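Protein GH61E (Thielavia terrestris, PDB 3EJA) probably acts as a copper-dependent lytic polysaccharide monooxygenase of family AA9, breaking glycosidic bonds of crystalline and amorphous polysaccharides by oxidation. Local coordinates at residues A[134-139]-A[153-158]; A[100-105]-A[198-203]; A[121-126]-A[159-164]; A[18-23]-A[39-44]; A[69-74]-A[109-114]. All blocks are in the same frame, centred on the assembly; numbering follows the deposited sequence.

Interaction 1: residues A[134-139]-A[153-158]; sequences LRAEQI and YISCAQ
Gln138 and Tyr153 lie side by side and point the same way, with the amide and ring planes 26° apart. Gln138 OE1 sits 3.8 Å from Tyr153 CD2. Their polar ends have partners elsewhere: Gln138 OE1 is hydrogen-bonded to Tyr2 OH, and Tyr153 OH to Gln151 OE1. Tyr153 forms the magnesium site with His1 and His68, probably the copper site of the working enzyme. On the other face of the sheet the Arg135 side chain slants across Ile154, NH2 lying 3.6 Å from Ile154 CD1. With CG anti to the backbone N (chi1 176°) and an extended chain, Arg135 NH2 reaches Glu137 OE1 at 2.7 Å in a salt bridge. Arg135 CB also rests 3.8 Å from Cys156 SG, which is bonded to Cys38. Paired backbone hydrogen bonds join the antiparallel partners Leu134 and Ala157, Ala136 and Ser155, and Gln138 and Tyr153. The two strands form a hairpin in the mixed sheet of the beta sandwich. Strand 72-78 runs beside 130-140, and strand 50-53 beside 151-162. Leu134, Ala136 and Ala157 pack on Tyr60 of strand 57-63 in the other sheet.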
# COMPACT_ATOMS: atom_id res chain seq x y z
N LEU A 134 2.00 -7.12 -3.69
CA LEU A 134 2.54 -5.83 -3.28
C LEU A 134 1.39 -4.83 -3.19
O LEU A 134 0.78 -4.47 -4.20
CB LEU A 134 3.62 -5.36 -4.26
CG LEU A 134 4.18 -3.93 -4.10
CD1 LEU A 134 4.94 -3.76 -2.77
CD2 LEU A 134 5.08 -3.59 -5.30
N ARG A 135 1.10 -4.39 -1.97
CA ARG A 135 -0.02 -3.50 -1.71
C ARG A 135 0.43 -2.05 -1.72
O ARG A 135 1.35 -1.68 -0.97
CB ARG A 135 -0.67 -3.87 -0.37
CG ARG A 135 -1.81 -2.96 0.08
CD ARG A 135 -2.32 -3.40 1.46
NE ARG A 135 -3.41 -2.54 1.93
CZ ARG A 135 -3.24 -1.41 2.62
NH1 ARG A 135 -2.01 -1.01 2.95
NH2 ARG A 135 -4.28 -0.69 3.00
N ALA A 136 -0.21 -1.23 -2.56
CA ALA A 136 0.02 0.22 -2.63
C ALA A 136 -1.06 0.91 -1.84
O ALA A 136 -2.23 0.54 -1.93
CB ALA A 136 0.02 0.72 -4.07
N GLU A 137 -0.67 1.92 -1.06
CA GLU A 137 -1.61 2.69 -0.29
C GLU A 137 -1.22 4.16 -0.23
O GLU A 137 -0.05 4.48 -0.04
CB GLU A 137 -1.64 2.11 1.13
CG GLU A 137 -2.34 2.94 2.17
CD GLU A 137 -2.17 2.34 3.54
OE1 GLU A 137 -3.06 1.58 3.95
OE2 GLU A 137 -1.13 2.57 4.19
N GLN A 138 -2.20 5.05 -0.40
CA GLN A 138 -2.05 6.44 0.02
C GLN A 138 -3.27 6.80 0.85
O GLN A 138 -4.39 6.41 0.52
CB GLN A 138 -1.87 7.41 -1.15
CG GLN A 138 -1.24 8.77 -0.74
CD GLN A 138 -2.25 9.87 -0.49
OE1 GLN A 138 -3.42 9.77 -0.88
NE2 GLN A 138 -1.79 10.96 0.15
N ILE A 139 -3.04 7.50 1.96
CA ILE A 139 -4.11 7.87 2.88
C ILE A 139 -4.34 9.37 2.83
O ILE A 139 -3.55 10.14 3.37
CB ILE A 139 -3.80 7.41 4.34
CG1 ILE A 139 -3.27 5.97 4.37
CG2 ILE A 139 -5.04 7.58 5.23
CD1 ILE A 139 -2.77 5.50 5.73
N TYR A 153 -6.52 5.11 -0.83
CA TYR A 153 -6.36 4.83 -2.25
C TYR A 153 -5.38 3.67 -2.36
O TYR A 153 -4.22 3.80 -1.96
CB TYR A 153 -5.87 6.08 -3.00
CG TYR A 153 -6.86 7.22 -2.88
CD1 TYR A 153 -7.93 7.33 -3.76
CD2 TYR A 153 -6.75 8.17 -1.85
CE1 TYR A 153 -8.86 8.35 -3.64
CE2 TYR A 153 -7.68 9.20 -1.72
CZ TYR A 153 -8.73 9.28 -2.62
OH TYR A 153 -9.66 10.29 -2.52
N ILE A 154 -5.87 2.53 -2.87
CA ILE A 154 -5.21 1.23 -2.73
C ILE A 154 -5.23 0.41 -4.02
O ILE A 154 -6.19 0.49 -4.78
CB ILE A 154 -5.91 0.37 -1.60
CG1 ILE A 154 -5.72 1.00 -0.21
CG2 ILE A 154 -5.44 -1.11 -1.59
CD1 ILE A 154 -6.82 0.60 0.79
N SER A 155 -4.19 -0.39 -4.24
CA SER A 155 -4.27 -1.54 -5.16
C SER A 155 -3.21 -2.59 -4.77
O SER A 155 -2.35 -2.33 -3.93
CB SER A 155 -4.11 -1.12 -6.62
OG SER A 155 -2.76 -0.88 -6.93
N CYS A 156 -3.26 -3.77 -5.40
CA CYS A 156 -2.24 -4.79 -5.17
C CYS A 156 -1.69 -5.36 -6.47
O CYS A 156 -2.46 -5.72 -7.37
CB CYS A 156 -2.77 -5.94 -4.31
SG CYS A 156 -3.25 -5.48 -2.63
N ALA A 157 -0.37 -5.44 -6.54
CA ALA A 157 0.32 -5.97 -7.72
C ALA A 157 0.79 -7.39 -7.46
O ALA A 157 1.04 -7.76 -6.31
CB ALA A 157 1.51 -5.08 -8.09
N GLN A 158 0.91 -8.17 -8.54
CA GLN A 158 1.39 -9.56 -8.46
C GLN A 158 2.85 -9.64 -8.91
O GLN A 158 3.19 -9.24 -10.03
CB GLN A 158 0.50 -10.48 -9.31
CG GLN A 158 -0.98 -10.45 -8.85
CD GLN A 158 -1.94 -11.32 -9.66
OE1 GLN A 158 -3.07 -11.55 -9.24
NE2 GLN A 158 -1.50 -11.79 -10.83

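Interaction 2: residues A[100-105]-A[198-203]; sequences EDHPTF and YQNPGP
Asn200 makes the one hydrogen bond between the two segments. Its ND2 donates to Asp101 O over 2.9 Å, almost straight on to the carbonyl, and the oxygen lies near the Asn200 amide plane. ND2 has a second partner in Gln73 OE1 of strand 72-78. Another polar bond lies within 100-105: His102 NE2 donates to Glu100 OE2 at 3.0 Å, from above the carboxylate plane. The other carboxylate oxygen, Glu100 OE1, forms a salt bridge with Lys97.

Flat groups meet in two ways. The Glu100 carboxylate stacks on the Asn200 amide with the planes 26° apart, and Glu100 OE1 comes within 3.2 Å of Asn200 CB. The Glu100 CG lies between the backbone N and the carbonyl carbon (chi1 71°), and the extended chain beyond it carries the carboxylate over the amide. The imidazole instead stands nearly upright to that amide, at 84°. Asn200 OD1 meets its edge in the ring plane, 3.0 Å from His102 CD2.

The apolar part is Pro103 and Phe105 against Tyr198. Pro103 CG packs 3.6 Å from Tyr198 CB, and Phe105 CZ 4.0 Å from the same CB. The Tyr198 ring has an edge-to-face partner in Trp111, and its OH bonds to Gly185 O.

The contact thus holds a loop near the C terminus against the end of edge strand 96-100. Both polar ends of the Asn200 amide are used: ND2 toward two carbonyl oxygens, OD1 toward a ring C-H of His102 that is probably polarised. Lys97 and His102 are likely to offset the Glu100 charge.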
# COMPACT_ATOMS: atom_id res chain seq x y z
N GLU A 100 7.34 3.49 3.96
CA GLU A 100 6.41 4.54 4.39
C GLU A 100 7.10 5.89 4.23
O GLU A 100 8.33 5.98 4.33
CB GLU A 100 5.98 4.32 5.86
CG GLU A 100 7.09 4.59 6.87
CD GLU A 100 6.71 4.29 8.31
OE1 GLU A 100 5.60 3.76 8.55
OE2 GLU A 100 7.53 4.57 9.20
N ASP A 101 6.35 6.93 3.97
CA ASP A 101 6.99 8.24 3.98
C ASP A 101 6.53 9.04 5.20
O ASP A 101 5.61 8.62 5.91
CB ASP A 101 6.77 8.97 2.65
CG ASP A 101 5.31 9.13 2.32
OD1 ASP A 101 4.46 8.90 3.20
OD2 ASP A 101 5.01 9.51 1.17
N HIS A 102 7.19 10.16 5.44
CA HIS A 102 6.89 11.00 6.59
C HIS A 102 6.77 12.44 6.11
O HIS A 102 7.48 12.82 5.18
CB HIS A 102 8.00 10.89 7.64
CG HIS A 102 8.28 9.49 8.07
ND1 HIS A 102 9.50 8.87 7.85
CD2 HIS A 102 7.50 8.57 8.68
CE1 HIS A 102 9.45 7.64 8.32
NE2 HIS A 102 8.25 7.43 8.83
N PRO A 103 5.87 13.22 6.72
CA PRO A 103 5.73 14.62 6.37
C PRO A 103 6.88 15.46 6.93
O PRO A 103 7.58 15.01 7.84
CB PRO A 103 4.42 15.02 7.07
CG PRO A 103 4.36 14.11 8.26
CD PRO A 103 4.93 12.81 7.79
N THR A 104 7.08 16.65 6.38
CA THR A 104 7.95 17.65 7.00
C THR A 104 7.08 18.63 7.79
O THR A 104 5.95 18.93 7.39
CB THR A 104 8.82 18.40 5.95
OG1 THR A 104 9.57 17.44 5.19
CG2 THR A 104 9.80 19.33 6.64
N PHE A 105 7.61 19.10 8.92
CA PHE A 105 6.82 19.89 9.86
C PHE A 105 7.16 21.37 9.82
O PHE A 105 8.32 21.75 9.75
CB PHE A 105 6.97 19.32 11.28
CG PHE A 105 6.62 17.87 11.37
CD1 PHE A 105 5.30 17.48 11.54
CD2 PHE A 105 7.59 16.89 11.23
CE1 PHE A 105 4.95 16.14 11.59
CE2 PHE A 105 7.26 15.54 11.28
CZ PHE A 105 5.94 15.17 11.46
N TYR A 198 4.03 12.87 13.40
CA TYR A 198 3.02 12.12 12.68
C TYR A 198 3.32 10.64 12.82
O TYR A 198 4.42 10.17 12.51
CB TYR A 198 2.92 12.54 11.20
CG TYR A 198 1.91 11.67 10.48
CD1 TYR A 198 0.54 11.91 10.63
CD2 TYR A 198 2.31 10.57 9.72
CE1 TYR A 198 -0.41 11.10 10.01
CE2 TYR A 198 1.38 9.75 9.09
CZ TYR A 198 0.02 10.02 9.25
OH TYR A 198 -0.93 9.20 8.66
N GLN A 199 2.33 9.90 13.28
CA GLN A 199 2.48 8.49 13.55
C GLN A 199 1.83 7.68 12.42
O GLN A 199 0.62 7.56 12.38
CB GLN A 199 1.81 8.20 14.88
CG GLN A 199 1.32 6.80 15.01
CD GLN A 199 2.21 5.98 15.85
OE1 GLN A 199 1.77 5.38 16.83
NE2 GLN A 199 3.50 5.93 15.48
N ASN A 200 2.65 7.13 11.52
CA ASN A 200 2.14 6.29 10.43
C ASN A 200 1.36 5.10 10.99
O ASN A 200 1.81 4.48 11.95
CB ASN A 200 3.26 5.76 9.52
CG ASN A 200 4.01 6.87 8.78
OD1 ASN A 200 4.78 7.63 9.39
ND2 ASN A 200 3.81 6.95 7.47
N PRO A 201 0.19 4.79 10.40
CA PRO A 201 -0.54 3.63 10.89
C PRO A 201 0.13 2.33 10.48
O PRO A 201 0.88 2.30 9.49
CB PRO A 201 -1.92 3.76 10.23
CG PRO A 201 -1.71 4.60 9.04
CD PRO A 201 -0.53 5.49 9.32
N GLY A 202 -0.13 1.28 11.24
CA GLY A 202 0.41 -0.04 10.94
C GLY A 202 1.73 -0.34 11.62
O GLY A 202 2.23 0.44 12.44
N PRO A 203 2.31 -1.51 11.28
CA PRO A 203 3.57 -1.95 11.88
C PRO A 203 4.79 -1.14 11.38
O PRO A 203 4.67 -0.37 10.43
CB PRO A 203 3.67 -3.41 11.43
CG PRO A 203 2.91 -3.46 10.14
CD PRO A 203 1.78 -2.48 10.31

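Interaction 3: residues A[121-126]-A[159-164]; sequences VPIPPC and LSVTGG
Pro125 O is the polar atom of 121-126 that comes nearest to 159-164, lying 3.9 Å from Gly164 CA. Its distance to Gly163 O is 4.3 Å, and no polar bond links the two segments. Some backbone groups have partners elsewhere. Gly164 N is hydrogen-bonded to Ser129 OG, and the Ile123 backbone bonds to Gly55 and Ser56.

The contact is carried by the two branches of Ile123. One torsion sets both: CG1 is anti to the carbonyl carbon (chi1 -50°), which leaves CG2 anti to the backbone N. The longer branch reaches Leu159 tip to tip, with Ile123 CD1 4.0 Å from Leu159 CD2. The shorter branch turns to Val161, and Ile123 CG2 stands 4.3 Å from Val161 CG1. Leu159 and Val161 are two residues apart on one strand, and both point toward 121-126.

This is packing between the two sheets of the beta sandwich. Ile123 directly follows strand 118-122, an outer strand of the three-stranded sheet. Leu159 and Val161 lie on strand 151-162 of the mixed sheet. Met76 of strand 72-78 touches Ile123, Pro124 and Leu159.

Beyond Ile123 the chain goes through Pro124 and Pro125 to Cys126, whose SG is disulfide-bonded to Cys208, the last residue of the chain. Strand 151-162 ends at Thr162, and Gly163 follows with positive phi (68°). Gly164 comes next, still alongside Pro125.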
# COMPACT_ATOMS: atom_id res chain seq x y z
N VAL A 121 9.57 1.68 -5.03
CA VAL A 121 9.34 0.70 -3.95
C VAL A 121 10.53 -0.23 -3.83
O VAL A 121 10.77 -1.05 -4.73
CB VAL A 121 8.07 -0.16 -4.16
CG1 VAL A 121 7.76 -0.97 -2.90
CG2 VAL A 121 6.88 0.71 -4.53
N PRO A 122 11.26 -0.14 -2.71
CA PRO A 122 12.41 -1.01 -2.49
C PRO A 122 11.96 -2.42 -2.12
O PRO A 122 11.24 -2.62 -1.13
CB PRO A 122 13.13 -0.35 -1.30
CG PRO A 122 12.00 0.32 -0.51
CD PRO A 122 11.01 0.77 -1.56
N ILE A 123 12.33 -3.40 -2.94
CA ILE A 123 12.09 -4.79 -2.59
C ILE A 123 13.26 -5.23 -1.71
O ILE A 123 14.41 -5.23 -2.18
CB ILE A 123 11.96 -5.71 -3.84
CG1 ILE A 123 10.95 -5.13 -4.85
CG2 ILE A 123 11.60 -7.14 -3.43
CD1 ILE A 123 9.49 -4.99 -4.33
N PRO A 124 12.98 -5.60 -0.44
CA PRO A 124 14.08 -5.94 0.48
C PRO A 124 14.93 -7.08 -0.09
O PRO A 124 14.38 -8.02 -0.66
CB PRO A 124 13.35 -6.37 1.76
CG PRO A 124 12.02 -5.71 1.69
CD PRO A 124 11.67 -5.71 0.22
N PRO A 125 16.27 -6.97 0.03
CA PRO A 125 17.17 -7.99 -0.51
C PRO A 125 17.13 -9.34 0.24
O PRO A 125 17.41 -10.39 -0.36
CB PRO A 125 18.55 -7.34 -0.39
CG PRO A 125 18.42 -6.38 0.73
CD PRO A 125 17.01 -5.86 0.66
N CYS A 126 16.77 -9.31 1.52
CA CYS A 126 16.93 -10.48 2.39
C CYS A 126 15.70 -11.40 2.50
O CYS A 126 15.79 -12.47 3.08
CB CYS A 126 17.36 -10.03 3.79
SG CYS A 126 16.09 -9.09 4.65
N LEU A 159 3.70 -10.13 -8.00
CA LEU A 159 5.15 -10.18 -8.20
C LEU A 159 5.70 -11.61 -8.14
O LEU A 159 5.18 -12.45 -7.40
CB LEU A 159 5.85 -9.34 -7.11
CG LEU A 159 6.17 -7.86 -7.37
CD1 LEU A 159 4.98 -7.10 -7.93
CD2 LEU A 159 6.71 -7.17 -6.10
N SER A 160 6.74 -11.85 -8.93
CA SER A 160 7.59 -13.02 -8.76
C SER A 160 8.99 -12.53 -8.39
O SER A 160 9.68 -11.94 -9.22
CB SER A 160 7.63 -13.86 -10.04
OG SER A 160 8.51 -14.96 -9.87
N VAL A 161 9.38 -12.77 -7.14
CA VAL A 161 10.66 -12.31 -6.60
C VAL A 161 11.69 -13.45 -6.61
O VAL A 161 11.44 -14.53 -6.08
CB VAL A 161 10.49 -11.74 -5.16
CG1 VAL A 161 11.84 -11.33 -4.57
CG2 VAL A 161 9.52 -10.56 -5.17
N THR A 162 12.84 -13.18 -7.23
CA THR A 162 13.93 -14.15 -7.29
C THR A 162 15.18 -13.59 -6.61
O THR A 162 15.27 -12.40 -6.36
CB THR A 162 14.26 -14.55 -8.75
OG1 THR A 162 14.62 -13.38 -9.50
CG2 THR A 162 13.06 -15.21 -9.42
N GLY A 163 16.13 -14.48 -6.31
CA GLY A 163 17.41 -14.08 -5.73
C GLY A 163 17.32 -13.53 -4.32
O GLY A 163 18.09 -12.64 -3.95
N GLY A 164 16.39 -14.08 -3.54
CA GLY A 164 16.15 -13.61 -2.18
C GLY A 164 17.06 -14.23 -1.14
O GLY A 164 17.99 -14.96 -1.47

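Interaction 4: residues A[18-23]-A[39-44]; sequences KADNWQ and FQATPS
Phe39 and Asp20 are joined first through the backbone: Asp20 N donates to Phe39 O at 2.8 Å. The Asp20 carboxylate reaches two residues farther along, where Ala41 N meets OD2 on its syn side, also at 2.8 Å. Gln40 NE2 bonds to Lys18 O over 2.9 Å, from above the carbonyl plane. The Phe39 side chain packs against the turn that starts at Ala19. The Asn21 amide crosses its ring with the planes 32° apart, ND2 lying 3.4 Å from Phe39 CE2. Asn21 N lies over one ring face. The apolar contact is Ala19 CB to Phe39 CB, at 3.9 Å.

The two loops flank the short helix 35-38. Phe39 is the first residue past that helix, with positive phi (57°), and Ala19 to Trp22 form a type I beta turn.

The next shell fixes these groups. Gln40 OE1 takes the N-H of Ser44 at 2.8 Å, and NE2 also donates to Ser44 O at 3.1 Å, so bonds at both its oxygen and its nitrogen fix the rotation of the amide. An alanine in place of Gln40 would probably leave Lys18 O and Ser44 N without these partners and free the 40-44 loop to shift. Water 2 bridges Asp20 OD1 and Thr42 N. Farther out, Gln35 NE2 bonds to Asp20 OD2, and Gly26 O takes Asn21 ND2. The Asn21 side chain is about 5 Å, between nearest atoms, from that of Tyr153, a ligand of the magnesium.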
# COMPACT_ATOMS: atom_id res chain seq x y z
N LYS A 18 -7.43 -5.57 -10.58
CA LYS A 18 -8.31 -4.45 -10.94
C LYS A 18 -9.06 -3.95 -9.72
O LYS A 18 -9.93 -4.63 -9.17
CB LYS A 18 -9.29 -4.83 -12.07
CG LYS A 18 -10.14 -3.65 -12.56
CD LYS A 18 -11.19 -4.06 -13.58
CE LYS A 18 -10.76 -3.77 -15.01
NZ LYS A 18 -11.75 -4.26 -16.04
N ALA A 19 -8.69 -2.75 -9.27
CA ALA A 19 -9.30 -2.18 -8.09
C ALA A 19 -10.75 -1.79 -8.39
O ALA A 19 -11.10 -1.45 -9.53
CB ALA A 19 -8.49 -0.98 -7.59
N ASP A 20 -11.59 -1.83 -7.35
CA ASP A 20 -13.00 -1.48 -7.49
C ASP A 20 -13.22 -0.03 -7.91
O ASP A 20 -14.30 0.32 -8.39
CB ASP A 20 -13.75 -1.77 -6.18
CG ASP A 20 -13.97 -3.26 -5.93
OD1 ASP A 20 -13.76 -4.08 -6.84
OD2 ASP A 20 -14.38 -3.60 -4.80
N ASN A 21 -12.20 0.82 -7.72
CA ASN A 21 -12.28 2.23 -8.13
C ASN A 21 -11.71 2.51 -9.54
O ASN A 21 -11.40 3.66 -9.87
CB ASN A 21 -11.61 3.14 -7.08
CG ASN A 21 -10.08 3.08 -7.13
OD1 ASN A 21 -9.49 2.14 -7.67
ND2 ASN A 21 -9.44 4.12 -6.59
N TRP A 22 -11.59 1.46 -10.37
CA TRP A 22 -10.95 1.62 -11.69
C TRP A 22 -11.67 2.63 -12.60
O TRP A 22 -11.05 3.22 -13.49
CB TRP A 22 -10.73 0.26 -12.38
CG TRP A 22 -11.93 -0.37 -13.00
CD1 TRP A 22 -12.81 -1.24 -12.41
CD2 TRP A 22 -12.38 -0.20 -14.36
NE1 TRP A 22 -13.78 -1.61 -13.32
CE2 TRP A 22 -13.53 -0.99 -14.52
CE3 TRP A 22 -11.91 0.54 -15.45
CZ2 TRP A 22 -14.23 -1.05 -15.73
CZ3 TRP A 22 -12.60 0.49 -16.65
CH2 TRP A 22 -13.75 -0.30 -16.78
N GLN A 23 -12.96 2.84 -12.37
CA GLN A 23 -13.71 3.83 -13.15
C GLN A 23 -13.86 5.19 -12.47
O GLN A 23 -13.81 6.22 -13.14
CB GLN A 23 -15.09 3.29 -13.51
CG GLN A 23 -15.07 1.84 -13.98
CD GLN A 23 -16.43 1.28 -14.32
OE1 GLN A 23 -16.87 0.27 -13.75
NE2 GLN A 23 -17.11 1.93 -15.25
N PHE A 39 -8.49 -3.34 -2.36
CA PHE A 39 -9.57 -2.59 -3.00
C PHE A 39 -10.40 -3.48 -3.92
O PHE A 39 -10.81 -3.07 -5.02
CB PHE A 39 -9.03 -1.35 -3.75
CG PHE A 39 -9.94 -0.14 -3.70
CD1 PHE A 39 -11.33 -0.26 -3.55
CD2 PHE A 39 -9.40 1.14 -3.83
CE1 PHE A 39 -12.16 0.87 -3.51
CE2 PHE A 39 -10.22 2.28 -3.80
CZ PHE A 39 -11.59 2.15 -3.64
N GLN A 40 -10.65 -4.72 -3.48
CA GLN A 40 -11.51 -5.65 -4.22
C GLN A 40 -12.49 -6.30 -3.26
O GLN A 40 -12.09 -7.11 -2.42
CB GLN A 40 -10.68 -6.74 -4.92
CG GLN A 40 -9.92 -6.29 -6.16
CD GLN A 40 -9.36 -7.46 -6.95
OE1 GLN A 40 -8.88 -8.46 -6.39
NE2 GLN A 40 -9.40 -7.35 -8.28
N ALA A 41 -13.78 -5.97 -3.40
CA ALA A 41 -14.82 -6.63 -2.61
C ALA A 41 -14.81 -8.15 -2.88
O ALA A 41 -15.03 -8.95 -1.96
CB ALA A 41 -16.19 -6.04 -2.91
N THR A 42 -14.57 -8.52 -4.13
CA THR A 42 -14.34 -9.92 -4.49
C THR A 42 -12.97 -10.04 -5.16
O THR A 42 -12.75 -9.48 -6.24
CB THR A 42 -15.40 -10.49 -5.46
OG1 THR A 42 -16.69 -10.38 -4.86
CG2 THR A 42 -15.11 -11.96 -5.77
N PRO A 43 -12.06 -10.81 -4.53
CA PRO A 43 -10.73 -10.95 -5.11
C PRO A 43 -10.76 -11.50 -6.53
O PRO A 43 -11.52 -12.42 -6.85
CB PRO A 43 -10.05 -11.96 -4.18
CG PRO A 43 -10.79 -11.84 -2.89
CD PRO A 43 -12.21 -11.57 -3.28
N SER A 44 -9.93 -10.91 -7.39
CA SER A 44 -9.84 -11.29 -8.79
C SER A 44 -8.41 -11.04 -9.25
O SER A 44 -7.91 -9.92 -9.10
CB SER A 44 -10.80 -10.46 -9.63
OG SER A 44 -10.80 -10.92 -10.96
O HOH W 1 -8.19 -7.97 -11.74
O HOH W 2 -14.78 -6.70 -6.52

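Interaction 5: residues A[69-74]-A[109-114]; sequences PGPVQF and LTWPST
Trp111 lays its indole over the backbone of Pro69, Gly70 and Pro71. Its CB starts 4.2 Å from Gly70 O. With CG anti to the carbonyl carbon (chi1 -63°), the ring swings across the loop. At the five-membered ring, CD1 meets Pro69 CB at 3.5 Å and NE1 touches the same carbon. Gly70 N lies over the ring system. Farther along, CE3 comes within 3.3 Å of Gly70 C, CZ3 packs 3.7 Å from Pro71 CD, and CH2 lies near the same Pro71 atom. Gly70 CA makes a CH-pi contact over the face of the six-membered ring, 7° off its normal.

The loop leads into strand 72-78 of the mixed sheet, and Trp111 opens a type I beta turn ending at Thr114. In that turn Ser113 CB packs 3.6 Å from Val72 CG2, while water 3 links Ser113 OG with Gly70 O.

An alanine at Trp111 would probably strip the cover from Gly70 and open a gap beside both prolines. Pro69 directly follows His68, a ligand of the magnesium, and its side chain lies about 4 Å from that of His142 between nearest atoms.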
# COMPACT_ATOMS: atom_id res chain seq x y z
N PRO A 69 -3.17 15.47 0.78
CA PRO A 69 -2.09 15.35 1.77
C PRO A 69 -2.24 14.04 2.54
O PRO A 69 -3.35 13.65 2.89
CB PRO A 69 -2.35 16.55 2.70
CG PRO A 69 -3.80 16.85 2.54
CD PRO A 69 -4.11 16.55 1.12
N GLY A 70 -1.13 13.37 2.79
CA GLY A 70 -1.14 12.13 3.57
C GLY A 70 -0.03 11.19 3.13
O GLY A 70 0.60 11.42 2.09
N PRO A 71 0.22 10.13 3.93
CA PRO A 71 1.33 9.22 3.69
C PRO A 71 1.08 8.19 2.58
O PRO A 71 -0.07 7.78 2.35
CB PRO A 71 1.46 8.48 5.03
CG PRO A 71 0.05 8.44 5.55
CD PRO A 71 -0.55 9.75 5.14
N VAL A 72 2.17 7.79 1.93
CA VAL A 72 2.21 6.64 1.03
C VAL A 72 2.92 5.51 1.77
O VAL A 72 3.99 5.72 2.37
CB VAL A 72 2.96 6.98 -0.30
CG1 VAL A 72 3.27 5.71 -1.11
CG2 VAL A 72 2.14 7.95 -1.13
N GLN A 73 2.33 4.32 1.74
CA GLN A 73 2.94 3.14 2.35
C GLN A 73 2.81 1.94 1.40
O GLN A 73 1.85 1.86 0.64
CB GLN A 73 2.28 2.84 3.70
CG GLN A 73 2.15 4.09 4.61
CD GLN A 73 1.82 3.76 6.05
OE1 GLN A 73 2.53 4.18 6.96
NE2 GLN A 73 0.75 3.00 6.28
N PHE A 74 3.80 1.05 1.44
CA PHE A 74 3.74 -0.20 0.67
C PHE A 74 3.93 -1.40 1.59
O PHE A 74 4.77 -1.37 2.49
CB PHE A 74 4.79 -0.21 -0.46
CG PHE A 74 4.55 0.83 -1.52
CD1 PHE A 74 3.64 0.59 -2.56
CD2 PHE A 74 5.19 2.07 -1.46
CE1 PHE A 74 3.39 1.56 -3.53
CE2 PHE A 74 4.94 3.05 -2.41
CZ PHE A 74 4.04 2.80 -3.46
N LEU A 109 1.95 21.13 7.15
CA LEU A 109 2.66 19.89 6.83
C LEU A 109 2.88 19.80 5.32
O LEU A 109 1.97 20.09 4.54
CB LEU A 109 1.87 18.66 7.28
CG LEU A 109 1.38 18.56 8.73
CD1 LEU A 109 0.70 17.21 8.95
CD2 LEU A 109 2.54 18.74 9.69
N THR A 110 4.08 19.40 4.92
CA THR A 110 4.34 19.09 3.52
C THR A 110 4.60 17.58 3.39
O THR A 110 5.18 16.96 4.28
CB THR A 110 5.50 19.93 2.91
OG1 THR A 110 6.71 19.70 3.64
CG2 THR A 110 5.16 21.42 2.97
N TRP A 111 4.12 17.00 2.29
CA TRP A 111 4.15 15.55 2.09
C TRP A 111 5.03 15.21 0.88
O TRP A 111 4.94 15.87 -0.16
CB TRP A 111 2.73 15.01 1.91
CG TRP A 111 1.87 15.23 3.15
CD1 TRP A 111 1.10 16.32 3.44
CD2 TRP A 111 1.74 14.34 4.27
NE1 TRP A 111 0.49 16.16 4.67
CE2 TRP A 111 0.86 14.95 5.20
CE3 TRP A 111 2.26 13.07 4.57
CZ2 TRP A 111 0.50 14.34 6.41
CZ3 TRP A 111 1.90 12.46 5.80
CH2 TRP A 111 1.04 13.10 6.69
N PRO A 112 5.92 14.20 1.03
CA PRO A 112 6.86 13.87 -0.04
C PRO A 112 6.25 13.09 -1.21
O PRO A 112 6.98 12.62 -2.08
CB PRO A 112 7.92 13.04 0.68
CG PRO A 112 7.18 12.37 1.77
CD PRO A 112 6.11 13.34 2.21
N SER A 113 4.92 12.98 -1.22
CA SER A 113 4.19 12.33 -2.33
C SER A 113 3.45 13.29 -3.28
O SER A 113 3.20 12.92 -4.43
CB SER A 113 3.19 11.32 -1.77
OG SER A 113 2.16 11.99 -1.07
N THR A 114 3.11 14.48 -2.79
CA THR A 114 2.20 15.42 -3.48
C THR A 114 2.69 15.78 -4.89
O THR A 114 3.84 16.21 -5.07
CB THR A 114 1.96 16.71 -2.64
OG1 THR A 114 1.65 16.36 -1.29
CG2 THR A 114 0.83 17.55 -3.22
O HOH W 3 3.23 11.56 1.40

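How the interactions relate
From the N terminus, interaction 4 closes first, a short loop round helix 35-38. Interaction 5 opens next at 69-74. Before it closes at 109-114, interaction 2 opens at 100-105, so these two cross. They touch through Asp101 with Val72 and Thr104 with Thr110. Interaction 2 closes only at 198-203 and holds interaction 3 (121-126 with 159-164) inside its loop. Interaction 1, the 130-140/151-162 hairpin, nests in turn inside interaction 3. The hairpin touches all four others: Ile154 meets Phe39, Leu134 meets Val121, Glu137 meets Gln73 and Ile139 meets Pro201. Interaction 3 joins the two sheets, and interactions 2, 4 and 5 hold loops at their margins.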